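Long-range contacts in hypothetical protein Atu3615 (Agrobacterium tumefaciens str. C58, PDB 1ZNP), which is of unknown function but belongs to the cupin superfamily, and so probably has a barrel-like fold of beta strands, here in a two-chain assembly: residues Pro18-Gly22 and Phe130-Met135; Ile43-Lys49 and Gly115-Gly121; Ala71-Leu77 and Trp108-Leu114. One frame throughout, in Å; residues are numbered along the deposited sequence.

Contact 1: Pro18-Gly22 and Phe130-Met135; sequences PHPEG and FSSFVM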
ATOM      1  N   PRO A  18       4.822  24.826  11.966  1.00 34.52           N
ATOM      2  CA  PRO A  18       5.419  24.193  10.786  1.00 33.49           C
ATOM      3  C   PRO A  18       6.459  23.141  11.135  1.00 32.38           C
ATOM      4  O   PRO A  18       7.331  23.356  11.977  1.00 33.28           O
ATOM      5  CB  PRO A  18       6.011  25.376  10.016  1.00 34.50           C
ATOM      6  CG  PRO A  18       6.300  26.380  11.092  1.00 33.90           C
ATOM      7  CD  PRO A  18       5.081  26.275  11.969  1.00 34.83           C
ATOM      8  N   HIS A  19       6.363  21.993  10.478  1.00 31.01           N
ATOM      9  CA  HIS A  19       7.287  20.904  10.735  1.00 28.80           C
ATOM     10  C   HIS A  19       8.446  20.988   9.755  1.00 26.76           C
ATOM     11  O   HIS A  19       8.288  21.457   8.634  1.00 24.52           O
ATOM     12  CB  HIS A  19       6.553  19.567  10.604  1.00 29.79           C
ATOM     13  CG  HIS A  19       7.362  18.388  11.037  1.00 31.56           C
ATOM     14  ND1 HIS A  19       8.377  17.860  10.268  1.00 31.23           N
ATOM     15  CD2 HIS A  19       7.349  17.675  12.189  1.00 31.99           C
ATOM     16  CE1 HIS A  19       8.957  16.876  10.931  1.00 33.06           C
ATOM     17  NE2 HIS A  19       8.354  16.743  12.099  1.00 32.16           N
ATOM     18  N   PRO A  20       9.637  20.543  10.170  1.00 27.70           N
ATOM     19  CA  PRO A  20      10.780  20.610   9.253  1.00 27.94           C
ATOM     20  C   PRO A  20      10.580  19.923   7.907  1.00 27.63           C
ATOM     21  O   PRO A  20      11.201  20.311   6.925  1.00 29.59           O
ATOM     22  CB  PRO A  20      11.905  19.975  10.065  1.00 26.25           C
ATOM     23  CG  PRO A  20      11.552  20.364  11.464  1.00 27.34           C
ATOM     24  CD  PRO A  20      10.068  20.112  11.514  1.00 25.95           C
ATOM     25  N   GLU A  21       9.715  18.915   7.854  1.00 29.56           N
ATOM     26  CA  GLU A  21       9.491  18.176   6.609  1.00 30.57           C
ATOM     27  C   GLU A  21       8.374  18.760   5.766  1.00 28.27           C
ATOM     28  O   GLU A  21       8.090  18.267   4.668  1.00 30.15           O
ATOM     29  CB  GLU A  21       9.161  16.705   6.913  1.00 32.09           C
ATOM     30  CG  GLU A  21       7.790  16.490   7.554  1.00 35.73           C
ATOM     31  CD  GLU A  21       7.622  15.103   8.150  1.00 38.14           C
ATOM     32  OE1 GLU A  21       8.483  14.704   8.963  1.00 39.23           O
ATOM     33  OE2 GLU A  21       6.632  14.415   7.816  1.00 39.64           O
ATOM     34  N   GLY A  22       7.742  19.809   6.275  1.00 26.12           N
ATOM     35  CA  GLY A  22       6.629  20.411   5.564  1.00 23.78           C
ATOM     36  C   GLY A  22       5.398  20.128   6.406  1.00 23.39           C
ATOM     37  O   GLY A  22       5.389  19.160   7.158  1.00 23.21           O
ATOM     38  N   PHE A 130      14.881  14.165  16.813  1.00 21.80           N
ATOM     39  CA  PHE A 130      15.449  14.761  15.615  1.00 21.44           C
ATOM     40  C   PHE A 130      16.877  14.277  15.372  1.00 21.74           C
ATOM     41  O   PHE A 130      17.398  14.392  14.265  1.00 20.61           O
ATOM     42  CB  PHE A 130      15.376  16.283  15.688  1.00 22.49           C
ATOM     43  CG  PHE A 130      14.014  16.834  15.388  1.00 23.34           C
ATOM     44  CD1 PHE A 130      13.157  17.220  16.415  1.00 23.74           C
ATOM     45  CD2 PHE A 130      13.569  16.939  14.073  1.00 25.24           C
ATOM     46  CE1 PHE A 130      11.881  17.700  16.138  1.00 24.76           C
ATOM     47  CE2 PHE A 130      12.291  17.420  13.786  1.00 24.37           C
ATOM     48  CZ  PHE A 130      11.447  17.802  14.821  1.00 24.71           C
ATOM     49  N   SER A 131      17.508  13.717  16.404  1.00 23.27           N
ATOM     50  CA  SER A 131      18.855  13.170  16.234  1.00 24.17           C
ATOM     51  C   SER A 131      18.753  11.862  15.436  1.00 23.54           C
ATOM     52  O   SER A 131      19.763  11.240  15.099  1.00 22.98           O
ATOM     53  CB  SER A 131      19.515  12.908  17.586  1.00 22.90           C
ATOM     54  OG  SER A 131      18.552  12.661  18.590  1.00 29.84           O
ATOM     55  N   SER A 132      17.523  11.455  15.142  1.00 21.98           N
ATOM     56  CA  SER A 132      17.268  10.238  14.372  1.00 25.51           C
ATOM     57  C   SER A 132      16.334  10.575  13.210  1.00 26.62           C
ATOM     58  O   SER A 132      15.529   9.752  12.765  1.00 27.72           O
ATOM     59  CB  SER A 132      16.627   9.180  15.266  1.00 25.17           C
ATOM     60  OG  SER A 132      17.515   8.828  16.308  1.00 28.51           O
ATOM     61  N   PHE A 133      16.458  11.808  12.737  1.00 26.70           N
ATOM     62  CA  PHE A 133      15.649  12.331  11.655  1.00 25.13           C
ATOM     63  C   PHE A 133      16.576  12.727  10.517  1.00 26.18           C
ATOM     64  O   PHE A 133      17.581  13.401  10.734  1.00 26.08           O
ATOM     65  CB  PHE A 133      14.901  13.559  12.149  1.00 24.45           C
ATOM     66  CG  PHE A 133      13.949  14.132  11.154  1.00 25.32           C
ATOM     67  CD1 PHE A 133      12.680  13.574  10.986  1.00 23.72           C
ATOM     68  CD2 PHE A 133      14.311  15.235  10.380  1.00 23.92           C
ATOM     69  CE1 PHE A 133      11.780  14.098  10.063  1.00 23.90           C
ATOM     70  CE2 PHE A 133      13.420  15.771   9.447  1.00 26.29           C
ATOM     71  CZ  PHE A 133      12.144  15.199   9.288  1.00 24.72           C
ATOM     72  N   VAL A 134      16.245  12.299   9.306  1.00 27.94           N
ATOM     73  CA  VAL A 134      17.052  12.629   8.142  1.00 29.20           C
ATOM     74  C   VAL A 134      16.165  12.825   6.933  1.00 31.26           C
ATOM     75  O   VAL A 134      15.255  12.029   6.678  1.00 32.31           O
ATOM     76  CB  VAL A 134      18.045  11.521   7.792  1.00 28.40           C
ATOM     77  CG1 VAL A 134      18.906  11.971   6.620  1.00 27.75           C
ATOM     78  CG2 VAL A 134      18.892  11.178   8.991  1.00 27.79           C
HETATM   79  N   MSE A 135      16.439  13.877   6.176  1.00 33.96           N
HETATM   80  CA  MSE A 135      15.664  14.163   4.982  1.00 36.71           C
HETATM   81  C   MSE A 135      16.500  13.945   3.744  1.00 36.25           C
HETATM   82  O   MSE A 135      17.732  13.929   3.809  1.00 35.37           O
HETATM   83  CB  MSE A 135      15.175  15.603   5.006  1.00 40.26           C
HETATM   84  CG  MSE A 135      14.181  15.862   6.095  1.00 47.16           C
HETATM   85 SE   MSE A 135      13.677  17.693   6.129  1.00 61.03          SE
HETATM   86  CE  MSE A 135      12.554  17.706   4.539  1.00 52.69           C
TER
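His19 meets Phe133 edge-on. Its CE1 lies 4.0 Å from Phe133 CZ, and the imidazole edge is turned toward the face of the phenyl ring in an offset edge-to-face pair. The ring centroids are 5.8 Å apart and the planes stand at 63°. On His19, CG is anti to the backbone N (chi1 -172°), and the turn about chi2 then puts ND1 where Glu21 N meets it. Glu21 N donates to His19 ND1 at 3.0 Å, almost in the imidazole plane, which would help hold the ring's turn. His19 O takes the Gly22 N-H, closing a type I beta turn over His19-Gly22. This turn links strands 17-18 and 24-30 of a cupin-family chain. It packs on Phe130 and on the chain's last strand, 133-135, which pairs with strand 56-58. Pro20 comes next. Its CG approaches Phe130 CE2 at 3.8 Å, with the two side chains roughly at right angles. Pro20 O lies 3.7 Å from SE of Met135, a selenomethionine. The bend at chi3 (74°) carries the methyl CE back to Glu21 CA, also at 3.7 Å. Glu21 then sends its carboxylate to the rim of Phe133. OE1 lies near the ring plane, 3.5 Å from Phe133 CE1, with carboxylate and ring nearly coplanar. The other oxygen, OE2, is hydrogen-bonded to Ser53 OG.

Contact 2: Ile43-Lys49 and Gly115-Gly121; sequences IYYLLEK and GDFTLVG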
ATOM      1  N   ILE A  43       2.011  12.573  17.996  1.00 20.74           N
ATOM      2  CA  ILE A  43       2.023  13.889  17.383  1.00 21.66           C
ATOM      3  C   ILE A  43       0.754  14.144  16.569  1.00 19.93           C
ATOM      4  O   ILE A  43       0.121  13.212  16.104  1.00 22.59           O
ATOM      5  CB  ILE A  43       3.266  13.976  16.450  1.00 23.66           C
ATOM      6  CG1 ILE A  43       4.331  14.855  17.087  1.00 26.93           C
ATOM      7  CG2 ILE A  43       2.880  14.386  15.041  1.00 25.08           C
ATOM      8  CD1 ILE A  43       5.427  14.061  17.794  1.00 28.32           C
ATOM      9  N   TYR A  44       0.378  15.409  16.433  1.00 18.46           N
ATOM     10  CA  TYR A  44      -0.753  15.812  15.604  1.00 16.98           C
ATOM     11  C   TYR A  44       0.006  16.340  14.383  1.00 16.40           C
ATOM     12  O   TYR A  44       1.001  17.043  14.541  1.00 15.19           O
ATOM     13  CB  TYR A  44      -1.560  16.950  16.253  1.00 16.80           C
ATOM     14  CG  TYR A  44      -2.685  16.503  17.163  1.00 15.38           C
ATOM     15  CD1 TYR A  44      -2.998  17.216  18.318  1.00 14.86           C
ATOM     16  CD2 TYR A  44      -3.403  15.342  16.895  1.00 15.41           C
ATOM     17  CE1 TYR A  44      -3.990  16.773  19.196  1.00 16.21           C
ATOM     18  CE2 TYR A  44      -4.392  14.893  17.754  1.00 14.32           C
ATOM     19  CZ  TYR A  44      -4.683  15.608  18.906  1.00 16.45           C
ATOM     20  OH  TYR A  44      -5.657  15.144  19.756  1.00 13.70           O
ATOM     21  N   TYR A  45      -0.434  15.983  13.179  1.00 17.31           N
ATOM     22  CA  TYR A  45       0.245  16.422  11.965  1.00 18.44           C
ATOM     23  C   TYR A  45      -0.784  16.776  10.886  1.00 19.63           C
ATOM     24  O   TYR A  45      -1.795  16.087  10.734  1.00 20.14           O
ATOM     25  CB  TYR A  45       1.173  15.305  11.469  1.00 18.10           C
ATOM     26  CG  TYR A  45       2.036  15.681  10.286  1.00 20.58           C
ATOM     27  CD1 TYR A  45       3.030  16.652  10.397  1.00 22.44           C
ATOM     28  CD2 TYR A  45       1.881  15.042   9.057  1.00 22.80           C
ATOM     29  CE1 TYR A  45       3.855  16.976   9.306  1.00 23.51           C
ATOM     30  CE2 TYR A  45       2.693  15.356   7.969  1.00 23.43           C
ATOM     31  CZ  TYR A  45       3.676  16.319   8.102  1.00 22.77           C
ATOM     32  OH  TYR A  45       4.489  16.607   7.034  1.00 24.80           O
ATOM     33  N   LEU A  46      -0.519  17.837  10.131  1.00 20.13           N
ATOM     34  CA  LEU A  46      -1.456  18.273   9.107  1.00 21.68           C
ATOM     35  C   LEU A  46      -0.842  18.751   7.800  1.00 23.40           C
ATOM     36  O   LEU A  46       0.151  19.482   7.784  1.00 22.31           O
ATOM     37  CB  LEU A  46      -2.355  19.383   9.674  1.00 22.25           C
ATOM     38  CG  LEU A  46      -3.374  20.011   8.711  1.00 24.63           C
ATOM     39  CD1 LEU A  46      -4.619  20.432   9.454  1.00 26.41           C
ATOM     40  CD2 LEU A  46      -2.756  21.198   8.015  1.00 27.91           C
ATOM     41  N   LEU A  47      -1.449  18.330   6.697  1.00 23.68           N
ATOM     42  CA  LEU A  47      -1.007  18.751   5.377  1.00 26.11           C
ATOM     43  C   LEU A  47      -2.208  19.415   4.711  1.00 26.14           C
ATOM     44  O   LEU A  47      -3.342  19.113   5.051  1.00 25.32           O
ATOM     45  CB  LEU A  47      -0.549  17.545   4.550  1.00 27.11           C
ATOM     46  CG  LEU A  47       0.603  16.697   5.098  1.00 27.56           C
ATOM     47  CD1 LEU A  47       0.760  15.474   4.226  1.00 27.42           C
ATOM     48  CD2 LEU A  47       1.895  17.492   5.131  1.00 27.68           C
ATOM     49  N   GLU A  48      -1.960  20.333   3.784  1.00 29.26           N
ATOM     50  CA  GLU A  48      -3.046  21.013   3.080  1.00 30.85           C
ATOM     51  C   GLU A  48      -2.740  20.859   1.616  1.00 30.72           C
ATOM     52  O   GLU A  48      -1.664  20.399   1.258  1.00 31.37           O
ATOM     53  CB  GLU A  48      -3.075  22.506   3.399  1.00 33.05           C
ATOM     54  CG  GLU A  48      -2.533  22.901   4.750  1.00 37.05           C
ATOM     55  CD  GLU A  48      -2.566  24.405   4.961  1.00 38.54           C
ATOM     56  OE1 GLU A  48      -1.938  24.882   5.930  1.00 39.77           O
ATOM     57  OE2 GLU A  48      -3.222  25.105   4.158  1.00 38.41           O
ATOM     58  N   LYS A  49      -3.670  21.250   0.757  1.00 33.29           N
ATOM     59  CA  LYS A  49      -3.405  21.143  -0.664  1.00 36.83           C
ATOM     60  C   LYS A  49      -2.167  21.971  -0.936  1.00 37.81           C
ATOM     61  O   LYS A  49      -2.029  23.084  -0.426  1.00 36.35           O
ATOM     62  CB  LYS A  49      -4.570  21.675  -1.501  1.00 39.21           C
ATOM     63  CG  LYS A  49      -4.404  21.395  -3.001  1.00 43.20           C
ATOM     64  CD  LYS A  49      -4.276  19.879  -3.271  1.00 46.82           C
ATOM     65  CE  LYS A  49      -3.887  19.577  -4.723  1.00 47.72           C
ATOM     66  NZ  LYS A  49      -2.521  20.098  -5.078  1.00 48.19           N
ATOM     67  N   GLY A 115      -6.849  16.376  -0.768  1.00 25.71           N
ATOM     68  CA  GLY A 115      -7.911  17.360  -0.767  1.00 24.98           C
ATOM     69  C   GLY A 115      -7.383  18.648  -0.170  1.00 26.51           C
ATOM     70  O   GLY A 115      -6.214  18.992  -0.361  1.00 27.14           O
ATOM     71  N   ASP A 116      -8.231  19.357   0.566  1.00 26.69           N
ATOM     72  CA  ASP A 116      -7.844  20.620   1.182  1.00 27.84           C
ATOM     73  C   ASP A 116      -6.930  20.431   2.378  1.00 27.28           C
ATOM     74  O   ASP A 116      -6.030  21.235   2.615  1.00 28.47           O
ATOM     75  CB  ASP A 116      -9.098  21.383   1.591  1.00 29.95           C
ATOM     76  CG  ASP A 116      -9.933  21.785   0.395  1.00 33.17           C
ATOM     77  OD1 ASP A 116     -11.098  22.196   0.582  1.00 34.31           O
ATOM     78  OD2 ASP A 116      -9.414  21.690  -0.742  1.00 35.31           O
ATOM     79  N   PHE A 117      -7.168  19.371   3.139  1.00 26.62           N
ATOM     80  CA  PHE A 117      -6.338  19.091   4.296  1.00 23.88           C
ATOM     81  C   PHE A 117      -6.603  17.712   4.854  1.00 21.43           C
ATOM     82  O   PHE A 117      -7.640  17.105   4.602  1.00 20.95           O
ATOM     83  CB  PHE A 117      -6.580  20.110   5.413  1.00 25.67           C
ATOM     84  CG  PHE A 117      -7.875  19.901   6.150  1.00 26.27           C
ATOM     85  CD1 PHE A 117      -9.004  20.643   5.821  1.00 27.64           C
ATOM     86  CD2 PHE A 117      -7.975  18.935   7.145  1.00 26.47           C
ATOM     87  CE1 PHE A 117     -10.224  20.425   6.475  1.00 27.87           C
ATOM     88  CE2 PHE A 117      -9.188  18.708   7.802  1.00 28.63           C
ATOM     89  CZ  PHE A 117     -10.319  19.460   7.462  1.00 26.54           C
ATOM     90  N   THR A 118      -5.643  17.242   5.634  1.00 18.39           N
ATOM     91  CA  THR A 118      -5.737  15.967   6.301  1.00 16.92           C
ATOM     92  C   THR A 118      -5.044  16.126   7.649  1.00 16.47           C
ATOM     93  O   THR A 118      -3.877  16.521   7.724  1.00 12.75           O
ATOM     94  CB  THR A 118      -5.046  14.825   5.518  1.00 17.81           C
ATOM     95  OG1 THR A 118      -5.635  14.698   4.218  1.00 21.00           O
ATOM     96  CG2 THR A 118      -5.213  13.499   6.260  1.00 14.72           C
ATOM     97  N   LEU A 119      -5.797  15.848   8.704  1.00 14.47           N
ATOM     98  CA  LEU A 119      -5.292  15.902  10.060  1.00 14.80           C
ATOM     99  C   LEU A 119      -4.957  14.449  10.386  1.00 16.10           C
ATOM    100  O   LEU A 119      -5.803  13.572  10.257  1.00 15.83           O
ATOM    101  CB  LEU A 119      -6.391  16.368  11.022  1.00 15.11           C
ATOM    102  CG  LEU A 119      -6.010  16.924  12.398  1.00 15.52           C
ATOM    103  CD1 LEU A 119      -7.028  16.482  13.428  1.00 13.65           C
ATOM    104  CD2 LEU A 119      -4.628  16.459  12.801  1.00 16.71           C
ATOM    105  N   VAL A 120      -3.728  14.188  10.805  1.00 15.33           N
ATOM    106  CA  VAL A 120      -3.360  12.839  11.162  1.00 14.49           C
ATOM    107  C   VAL A 120      -2.615  12.810  12.482  1.00 15.96           C
ATOM    108  O   VAL A 120      -2.268  13.845  13.056  1.00 17.64           O
ATOM    109  CB  VAL A 120      -2.449  12.186  10.094  1.00 13.54           C
ATOM    110  CG1 VAL A 120      -3.136  12.164   8.741  1.00 15.29           C
ATOM    111  CG2 VAL A 120      -1.144  12.944   9.989  1.00 11.18           C
ATOM    112  N   GLY A 121      -2.380  11.593  12.953  1.00 15.94           N
ATOM    113  CA  GLY A 121      -1.626  11.375  14.161  1.00 16.26           C
ATOM    114  C   GLY A 121      -0.458  10.482  13.779  1.00 17.67           C
ATOM    115  O   GLY A 121      -0.558   9.687  12.834  1.00 18.20           O
TER
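Tyr45 and Val120 are joined by two backbone hydrogen bonds, Val120 N to Tyr45 O at 2.7 Å and Tyr45 N to Val120 O at 2.8 Å. They form a hydrogen-bonded pair of an antiparallel ladder between strands 41-48 and 117-124, neighbours in the large sheet of this cupin-family chain. Leu47 and Thr118 make the next such pair. Lys49 N then reaches Asp116 O at 3.0 Å, but from well above the carbonyl plane, so the ladder ends on a less regular bond. Leu46 faces Leu119, and Glu48 faces Phe117, as non-hydrogen-bonded pairs. Here CA-H groups point at carbonyl oxygens, as Leu46 CA does at Thr118 O.

The side chains divide between two faces. Tyr45, Leu47, Thr118 and Val120 share one, where Ile73 of strand 73-78 packs on the last three. The Tyr45 hydroxyl extends beyond the ladder and is hydrogen-bonded to Gly22 O. Tyr44, Leu46, Glu48, Phe117 and Leu119 lie on the other face. Helix 7-14 packs on several of these, with Ile10 touching both Leu46 and Phe117. Between the strands, Leu46 CD1 lies 4.3 Å from Phe117 CD2. Leu119 turns CD2 back over the backbone, 3.5 Å from Tyr45 O. Tyr45 and Val120 lie side by side and point the same way. Val120 CG1 is anti to the carbonyl carbon (chi1 -58°), which leaves CG2 turned to Tyr45. Val120 CG2 sits at the edge of the tyrosine ring, in its plane, 3.6 Å from Tyr45 CB and 3.8 Å from Tyr45 CD2.

Contact 3: Ala71-Leu77 and Trp108-Leu114; sequences APIALHL and WQSAESL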
ATOM      1  N   ALA A  71      -9.509  14.985   3.928  1.00 18.89           N
ATOM      2  CA  ALA A  71      -9.393  14.107   2.775  1.00 21.74           C
ATOM      3  C   ALA A  71      -8.362  13.019   3.031  1.00 22.30           C
ATOM      4  O   ALA A  71      -7.536  13.138   3.935  1.00 23.16           O
ATOM      5  CB  ALA A  71      -8.980  14.933   1.534  1.00 20.02           C
ATOM      6  N   PRO A  72      -8.407  11.931   2.250  1.00 22.46           N
ATOM      7  CA  PRO A  72      -7.402  10.893   2.499  1.00 22.13           C
ATOM      8  C   PRO A  72      -6.025  11.397   2.109  1.00 20.24           C
ATOM      9  O   PRO A  72      -5.885  12.492   1.566  1.00 22.98           O
ATOM     10  CB  PRO A  72      -7.871   9.729   1.626  1.00 21.58           C
ATOM     11  CG  PRO A  72      -8.655  10.409   0.526  1.00 24.16           C
ATOM     12  CD  PRO A  72      -9.416  11.470   1.281  1.00 21.90           C
ATOM     13  N   ILE A  73      -5.010  10.594   2.382  1.00 18.73           N
ATOM     14  CA  ILE A  73      -3.646  10.962   2.061  1.00 17.67           C
ATOM     15  C   ILE A  73      -2.969   9.879   1.241  1.00 18.65           C
ATOM     16  O   ILE A  73      -3.342   8.709   1.296  1.00 16.60           O
ATOM     17  CB  ILE A  73      -2.815  11.203   3.366  1.00 18.51           C
ATOM     18  CG1 ILE A  73      -2.753  12.700   3.679  1.00 17.44           C
ATOM     19  CG2 ILE A  73      -1.412  10.594   3.244  1.00 17.79           C
ATOM     20  CD1 ILE A  73      -1.972  13.031   4.936  1.00 16.12           C
ATOM     21  N   ALA A  74      -1.979  10.286   0.456  1.00 19.24           N
ATOM     22  CA  ALA A  74      -1.208   9.335  -0.315  1.00 18.84           C
ATOM     23  C   ALA A  74       0.117   9.253   0.447  1.00 20.46           C
ATOM     24  O   ALA A  74       0.860  10.237   0.537  1.00 18.32           O
ATOM     25  CB  ALA A  74      -0.994   9.836  -1.701  1.00 17.78           C
ATOM     26  N   LEU A  75       0.376   8.085   1.030  1.00 19.98           N
ATOM     27  CA  LEU A  75       1.590   7.840   1.799  1.00 19.11           C
ATOM     28  C   LEU A  75       2.503   6.951   0.962  1.00 19.71           C
ATOM     29  O   LEU A  75       2.100   5.875   0.521  1.00 20.40           O
ATOM     30  CB  LEU A  75       1.240   7.157   3.120  1.00 17.34           C
ATOM     31  CG  LEU A  75       2.356   7.051   4.155  1.00 19.19           C
ATOM     32  CD1 LEU A  75       2.821   8.420   4.571  1.00 20.35           C
ATOM     33  CD2 LEU A  75       1.842   6.315   5.366  1.00 22.30           C
ATOM     34  N   HIS A  76       3.726   7.418   0.735  1.00 20.09           N
ATOM     35  CA  HIS A  76       4.701   6.698  -0.071  1.00 18.57           C
ATOM     36  C   HIS A  76       5.832   6.169   0.793  1.00 18.33           C
ATOM     37  O   HIS A  76       6.414   6.913   1.580  1.00 19.16           O
ATOM     38  CB  HIS A  76       5.253   7.637  -1.138  1.00 18.12           C
ATOM     39  CG  HIS A  76       4.191   8.389  -1.886  1.00 22.81           C
ATOM     40  ND1 HIS A  76       3.355   7.790  -2.807  1.00 22.51           N
ATOM     41  CD2 HIS A  76       3.817   9.691  -1.832  1.00 21.03           C
ATOM     42  CE1 HIS A  76       2.514   8.690  -3.286  1.00 20.16           C
ATOM     43  NE2 HIS A  76       2.773   9.849  -2.713  1.00 20.04           N
ATOM     44  N   LEU A  77       6.136   4.881   0.648  1.00 18.63           N
ATOM     45  CA  LEU A  77       7.200   4.250   1.415  1.00 19.16           C
ATOM     46  C   LEU A  77       8.250   3.630   0.505  1.00 20.16           C
ATOM     47  O   LEU A  77       7.924   3.024  -0.516  1.00 19.74           O
ATOM     48  CB  LEU A  77       6.646   3.143   2.319  1.00 18.69           C
ATOM     49  CG  LEU A  77       5.474   3.438   3.250  1.00 18.60           C
ATOM     50  CD1 LEU A  77       5.464   2.377   4.356  1.00 14.76           C
ATOM     51  CD2 LEU A  77       5.606   4.844   3.849  1.00 18.12           C
ATOM     52  N   TRP A 108      12.317   5.201   3.947  1.00 23.84           N
ATOM     53  CA  TRP A 108      11.993   6.516   3.416  1.00 23.24           C
ATOM     54  C   TRP A 108      10.478   6.709   3.333  1.00 21.80           C
ATOM     55  O   TRP A 108       9.742   5.771   3.000  1.00 19.01           O
ATOM     56  CB  TRP A 108      12.609   6.705   2.024  1.00 25.70           C
ATOM     57  CG  TRP A 108      14.102   6.913   2.022  1.00 28.14           C
ATOM     58  CD1 TRP A 108      15.058   6.005   1.667  1.00 29.02           C
ATOM     59  CD2 TRP A 108      14.800   8.099   2.406  1.00 29.27           C
ATOM     60  NE1 TRP A 108      16.308   6.554   1.805  1.00 29.89           N
ATOM     61  CE2 TRP A 108      16.178   7.838   2.259  1.00 30.71           C
ATOM     62  CE3 TRP A 108      14.393   9.361   2.862  1.00 31.79           C
ATOM     63  CZ2 TRP A 108      17.157   8.794   2.551  1.00 32.51           C
ATOM     64  CZ3 TRP A 108      15.366  10.313   3.152  1.00 33.77           C
ATOM     65  CH2 TRP A 108      16.735  10.022   2.994  1.00 34.75           C
ATOM     66  N   GLN A 109      10.017   7.925   3.619  1.00 21.14           N
ATOM     67  CA  GLN A 109       8.592   8.223   3.579  1.00 22.14           C
ATOM     68  C   GLN A 109       8.251   9.658   3.192  1.00 21.99           C
ATOM     69  O   GLN A 109       8.961  10.594   3.540  1.00 23.54           O
ATOM     70  CB  GLN A 109       7.962   7.909   4.936  1.00 22.90           C
ATOM     71  CG  GLN A 109       8.524   8.723   6.080  1.00 27.41           C
ATOM     72  CD  GLN A 109       7.800   8.467   7.386  1.00 30.11           C
ATOM     73  OE1 GLN A 109       6.576   8.612   7.471  1.00 31.87           O
ATOM     74  NE2 GLN A 109       8.551   8.090   8.417  1.00 31.01           N
ATOM     75  N   SER A 110       7.153   9.814   2.453  1.00 21.53           N
ATOM     76  CA  SER A 110       6.680  11.130   2.027  1.00 19.84           C
ATOM     77  C   SER A 110       5.176  11.018   1.852  1.00 19.92           C
ATOM     78  O   SER A 110       4.654   9.927   1.648  1.00 20.05           O
ATOM     79  CB  SER A 110       7.330  11.561   0.709  1.00 19.86           C
ATOM     80  OG  SER A 110       7.036  10.658  -0.333  1.00 19.63           O
ATOM     81  N   ALA A 111       4.475  12.140   1.943  1.00 16.91           N
ATOM     82  CA  ALA A 111       3.038  12.106   1.812  1.00 18.50           C
ATOM     83  C   ALA A 111       2.467  13.420   1.301  1.00 19.92           C
ATOM     84  O   ALA A 111       3.151  14.435   1.247  1.00 22.44           O
ATOM     85  CB  ALA A 111       2.417  11.752   3.158  1.00 14.36           C
ATOM     86  N   GLU A 112       1.203  13.382   0.909  1.00 21.76           N
ATOM     87  CA  GLU A 112       0.516  14.563   0.422  1.00 26.08           C
ATOM     88  C   GLU A 112      -0.979  14.364   0.636  1.00 26.17           C
ATOM     89  O   GLU A 112      -1.480  13.240   0.582  1.00 28.57           O
ATOM     90  CB  GLU A 112       0.817  14.794  -1.065  1.00 26.52           C
ATOM     91  CG  GLU A 112       0.431  13.632  -1.949  1.00 33.32           C
ATOM     92  CD  GLU A 112       1.626  12.822  -2.467  1.00 37.57           C
ATOM     93  OE1 GLU A 112       1.385  11.909  -3.298  1.00 39.50           O
ATOM     94  OE2 GLU A 112       2.785  13.090  -2.059  1.00 33.51           O
ATOM     95  N   SER A 113      -1.677  15.456   0.912  1.00 24.36           N
ATOM     96  CA  SER A 113      -3.116  15.409   1.118  1.00 25.59           C
ATOM     97  C   SER A 113      -3.776  15.330  -0.257  1.00 25.50           C
ATOM     98  O   SER A 113      -3.273  15.906  -1.221  1.00 26.16           O
ATOM     99  CB  SER A 113      -3.582  16.673   1.851  1.00 25.62           C
ATOM    100  OG  SER A 113      -4.987  16.680   2.016  1.00 27.37           O
ATOM    101  N   LEU A 114      -4.894  14.621  -0.354  1.00 25.21           N
ATOM    102  CA  LEU A 114      -5.587  14.498  -1.628  1.00 25.63           C
ATOM    103  C   LEU A 114      -6.759  15.466  -1.729  1.00 26.20           C
ATOM    104  O   LEU A 114      -7.561  15.394  -2.654  1.00 29.85           O
ATOM    105  CB  LEU A 114      -6.065  13.061  -1.826  1.00 23.86           C
ATOM    106  CG  LEU A 114      -4.927  12.044  -1.752  1.00 24.91           C
ATOM    107  CD1 LEU A 114      -5.457  10.643  -1.967  1.00 24.72           C
ATOM    108  CD2 LEU A 114      -3.881  12.371  -2.799  1.00 23.97           C
TER
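His76 and Glu112 join side chains across antiparallel strands 73-78 and 108-113, the latter outermost in the sheet within this chain. Starting at its base, His76 CB rests 3.6 Å from Ser110 OG, its neighbour in a hydrogen-bonded pair. CG is anti to the carbonyl carbon (chi1 -48°), and CD2 then passes 3.6 Å from Ser110 O. CE1 comes near Glu112 OE1. At the tip, NE2 donates to the same OE1 at 2.6 Å, nearly straight at 171°. The oxygen lies in the imidazole plane but is met from above the carboxylate plane. Glu112 bends at chi2 (-107°) to bring the group over. At the other ring nitrogen, ND1 is hydrogen-bonded to Thr86 OG1.

The backbone ladder of this cupin-family sheet runs beneath, with His76 N to Ser110 O at 2.8 Å and Ala74 N to Glu112 O at 3.0 Å. Leu75 CD1 packs on Ala111 CB, 3.6 Å away, on the opposite face. Gly96 and Arg98 of the second subunit pack on Ala74 and His76, so the histidine lies at the subunit interface. With NE2 bonded to Glu112 and ND1 to Thr86, the imidazole is held against rotation.

How the contacts relate
Contacts 2 and 3 are neighbours, with centres about 10 Å apart. The chain passes from strand 108-113 into strand 117-124 through the short loop 114-116. Residue Ala71 joins the two contacts: its O lies 2.5 Å from Thr118 OG1, and its N lies 2.9 Å from Phe117 O, both probable hydrogen bonds. Contact 1 is about 16 Å from each of the others, centre to centre. It reaches contact 2 through packing of His19 CB on Tyr45 CE1, 4.0 Å apart. It meets contact 3 by packing too, Met135 C lying 3.9 Å from Trp108 CZ3. Along the chain, contact 3 is nested within contact 2, and contact 2 within contact 1.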